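Local atomic coordinates of universal stress protein (Archaeoglobus fulgidus, PDB entry 6HCD), a protein that has no firmly assigned function but belongs to the universal stress protein A family, whose members are commonly linked to survival under stress. Residues H97-G102 against V110-E115. Residues are numbered along the deposited sequence; the frame is centred on the assembly and turned at random.
Sequences HLLVRG and VDFADE
D111, F112 and E115 of helix 105-115 meet H97 and L99 of strand 94-100 and R101 of the loop that follows, in a β-α unit of the Rossmann-like α/β fold, as in other universal stress proteins. Strand 94-100 pairs in parallel with strand 56-62, and the helix packs against the sheet. D111 touches lightly, its CB 3.9 Å from R101 NH2; its carboxylate is salt-bridged to K103. F112 carries most of the apolar contact. Its CG lies anti to the backbone N (chi1 -179°), which sends the ring from the helix to the strand. CD1 of F112 meets L99 CD2 at 3.8 Å. CZ of F112 sits over one face of the H97 imidazole, 3.7 Å from H97 CG, with the two ring planes 49° apart. H97 NE2 is hydrogen-bonded to E95. Y57 and V59 also pack on F112. One turn on, E115 reaches back to R101, whose NE is salt-bridged to D108. A leucine in place of R101 would probably leave the E115 and D108 carboxylates without this cationic mate. E115 OE1 lies in the guanidinium plane, at its edge, and the carboxylate is turned steeply to it. R101 NH1 donates an almost straight bond (167°) to the syn side of E115 OE1, 2.7 Å away, and NH2 adds a weak one at 3.3 Å.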
loop_
_atom_site.group_PDB
_atom_site.type_symbol
_atom_site.label_atom_id
_atom_site.label_comp_id
_atom_site.label_asym_id
_atom_site.label_seq_id
_atom_site.Cartn_x
_atom_site.Cartn_y
_atom_site.Cartn_z
ATOM N N HIS A 97 4.052 -16.954 -11.122
ATOM C CA HIS A 97 5.294 -16.451 -11.677
ATOM C C HIS A 97 6.427 -16.629 -10.663
ATOM O O HIS A 97 6.663 -15.778 -9.794
ATOM C CB HIS A 97 5.126 -14.986 -12.089
ATOM C CG HIS A 97 4.204 -14.808 -13.245
ATOM N ND1 HIS A 97 4.655 -14.777 -14.551
ATOM C CD2 HIS A 97 2.860 -14.683 -13.299
ATOM C CE1 HIS A 97 3.626 -14.612 -15.359
ATOM N NE2 HIS A 97 2.508 -14.579 -14.618
ATOM N N LEU A 98 7.105 -17.771 -10.743
ATOM C CA LEU A 98 8.299 -18.010 -9.928
ATOM C C LEU A 98 9.439 -17.218 -10.549
ATOM O O LEU A 98 9.635 -17.304 -11.756
ATOM C CB LEU A 98 8.617 -19.511 -9.918
ATOM C CG LEU A 98 9.866 -19.915 -9.136
ATOM C CD1 LEU A 98 9.683 -19.642 -7.653
ATOM C CD2 LEU A 98 10.205 -21.373 -9.384
ATOM N N LEU A 99 10.169 -16.460 -9.724
ATOM C CA LEU A 99 11.280 -15.637 -10.199
ATOM C C LEU A 99 12.591 -16.154 -9.599
ATOM O O LEU A 99 12.829 -16.053 -8.397
ATOM C CB LEU A 99 11.046 -14.172 -9.820
ATOM C CG LEU A 99 9.720 -13.557 -10.264
ATOM C CD1 LEU A 99 9.568 -12.152 -9.715
ATOM C CD2 LEU A 99 9.583 -13.569 -11.779
ATOM N N VAL A 100 13.452 -16.688 -10.469
ATOM C CA VAL A 100 14.805 -17.059 -10.112
ATOM C C VAL A 100 15.725 -16.357 -11.114
ATOM O O VAL A 100 15.953 -16.848 -12.205
ATOM C CB VAL A 100 14.986 -18.588 -10.093
ATOM C CG1 VAL A 100 16.354 -18.970 -9.580
ATOM C CG2 VAL A 100 13.917 -19.268 -9.253
ATOM N N ARG A 101 16.180 -15.159 -10.741
ATOM C CA ARG A 101 16.726 -14.178 -11.676
ATOM C C ARG A 101 18.018 -13.546 -11.133
ATOM O O ARG A 101 18.485 -12.529 -11.665
ATOM C CB ARG A 101 15.679 -13.081 -11.915
ATOM C CG ARG A 101 14.306 -13.602 -12.303
ATOM C CD ARG A 101 13.527 -12.638 -13.177
ATOM N NE ARG A 101 13.167 -11.410 -12.489
ATOM C CZ ARG A 101 12.409 -10.447 -13.009
ATOM N NH1 ARG A 101 12.060 -10.519 -14.283
ATOM N NH2 ARG A 101 12.012 -9.427 -12.254
ATOM N N GLY A 102 18.598 -14.146 -10.089
ATOM C CA GLY A 102 19.838 -13.665 -9.484
ATOM C C GLY A 102 19.685 -12.339 -8.755
ATOM O O GLY A 102 20.660 -11.645 -8.571
ATOM N N VAL A 110 9.880 -5.640 -7.443
ATOM C CA VAL A 110 9.710 -4.274 -7.949
ATOM C C VAL A 110 9.934 -4.252 -9.470
ATOM O O VAL A 110 9.148 -3.655 -10.223
ATOM C CB VAL A 110 10.645 -3.311 -7.182
ATOM C CG1 VAL A 110 11.009 -2.069 -7.974
ATOM C CG2 VAL A 110 10.052 -2.952 -5.814
ATOM N N ASP A 111 10.988 -4.931 -9.931
ATOM C CA ASP A 111 11.303 -4.977 -11.359
ATOM C C ASP A 111 10.210 -5.740 -12.120
ATOM O O ASP A 111 9.798 -5.317 -13.180
ATOM C CB ASP A 111 12.679 -5.599 -11.601
ATOM C CG ASP A 111 13.824 -4.713 -11.150
ATOM O OD1 ASP A 111 13.571 -3.527 -10.845
ATOM O OD2 ASP A 111 14.945 -5.226 -11.087
ATOM N N PHE A 112 9.750 -6.869 -11.564
ATOM C CA PHE A 112 8.680 -7.651 -12.167
ATOM C C PHE A 112 7.429 -6.782 -12.370
ATOM O O PHE A 112 6.823 -6.808 -13.447
ATOM C CB PHE A 112 8.322 -8.871 -11.311
ATOM C CG PHE A 112 7.242 -9.724 -11.922
ATOM C CD1 PHE A 112 7.540 -10.604 -12.949
ATOM C CD2 PHE A 112 5.921 -9.617 -11.509
ATOM C CE1 PHE A 112 6.550 -11.375 -13.528
ATOM C CE2 PHE A 112 4.930 -10.400 -12.083
ATOM C CZ PHE A 112 5.243 -11.259 -13.109
ATOM N N ALA A 113 7.039 -6.036 -11.326
ATOM C CA ALA A 113 5.865 -5.169 -11.369
ATOM C C ALA A 113 6.001 -4.135 -12.500
ATOM O O ALA A 113 5.037 -3.862 -13.196
ATOM C CB ALA A 113 5.667 -4.500 -10.035
ATOM N N ASP A 114 7.196 -3.574 -12.666
ATOM C CA ASP A 114 7.458 -2.616 -13.777
ATOM C C ASP A 114 7.380 -3.336 -15.132
ATOM O O ASP A 114 6.821 -2.815 -16.087
ATOM C CB ASP A 114 8.799 -1.908 -13.586
ATOM C CG ASP A 114 8.804 -0.895 -12.459
ATOM O OD1 ASP A 114 7.701 -0.507 -12.008
ATOM O OD2 ASP A 114 9.914 -0.515 -12.024
ATOM N N GLU A 115 7.927 -4.551 -15.201
ATOM C CA GLU A 115 8.001 -5.316 -16.450
ATOM C C GLU A 115 6.590 -5.642 -16.965
ATOM O O GLU A 115 6.381 -5.664 -18.167
ATOM C CB GLU A 115 8.829 -6.586 -16.261
ATOM C CG GLU A 115 10.318 -6.316 -16.130
ATOM C CD GLU A 115 11.114 -7.334 -15.329
ATOM O OE1 GLU A 115 10.589 -8.416 -15.051
ATOM O OE2 GLU A 115 12.254 -7.029 -14.973
#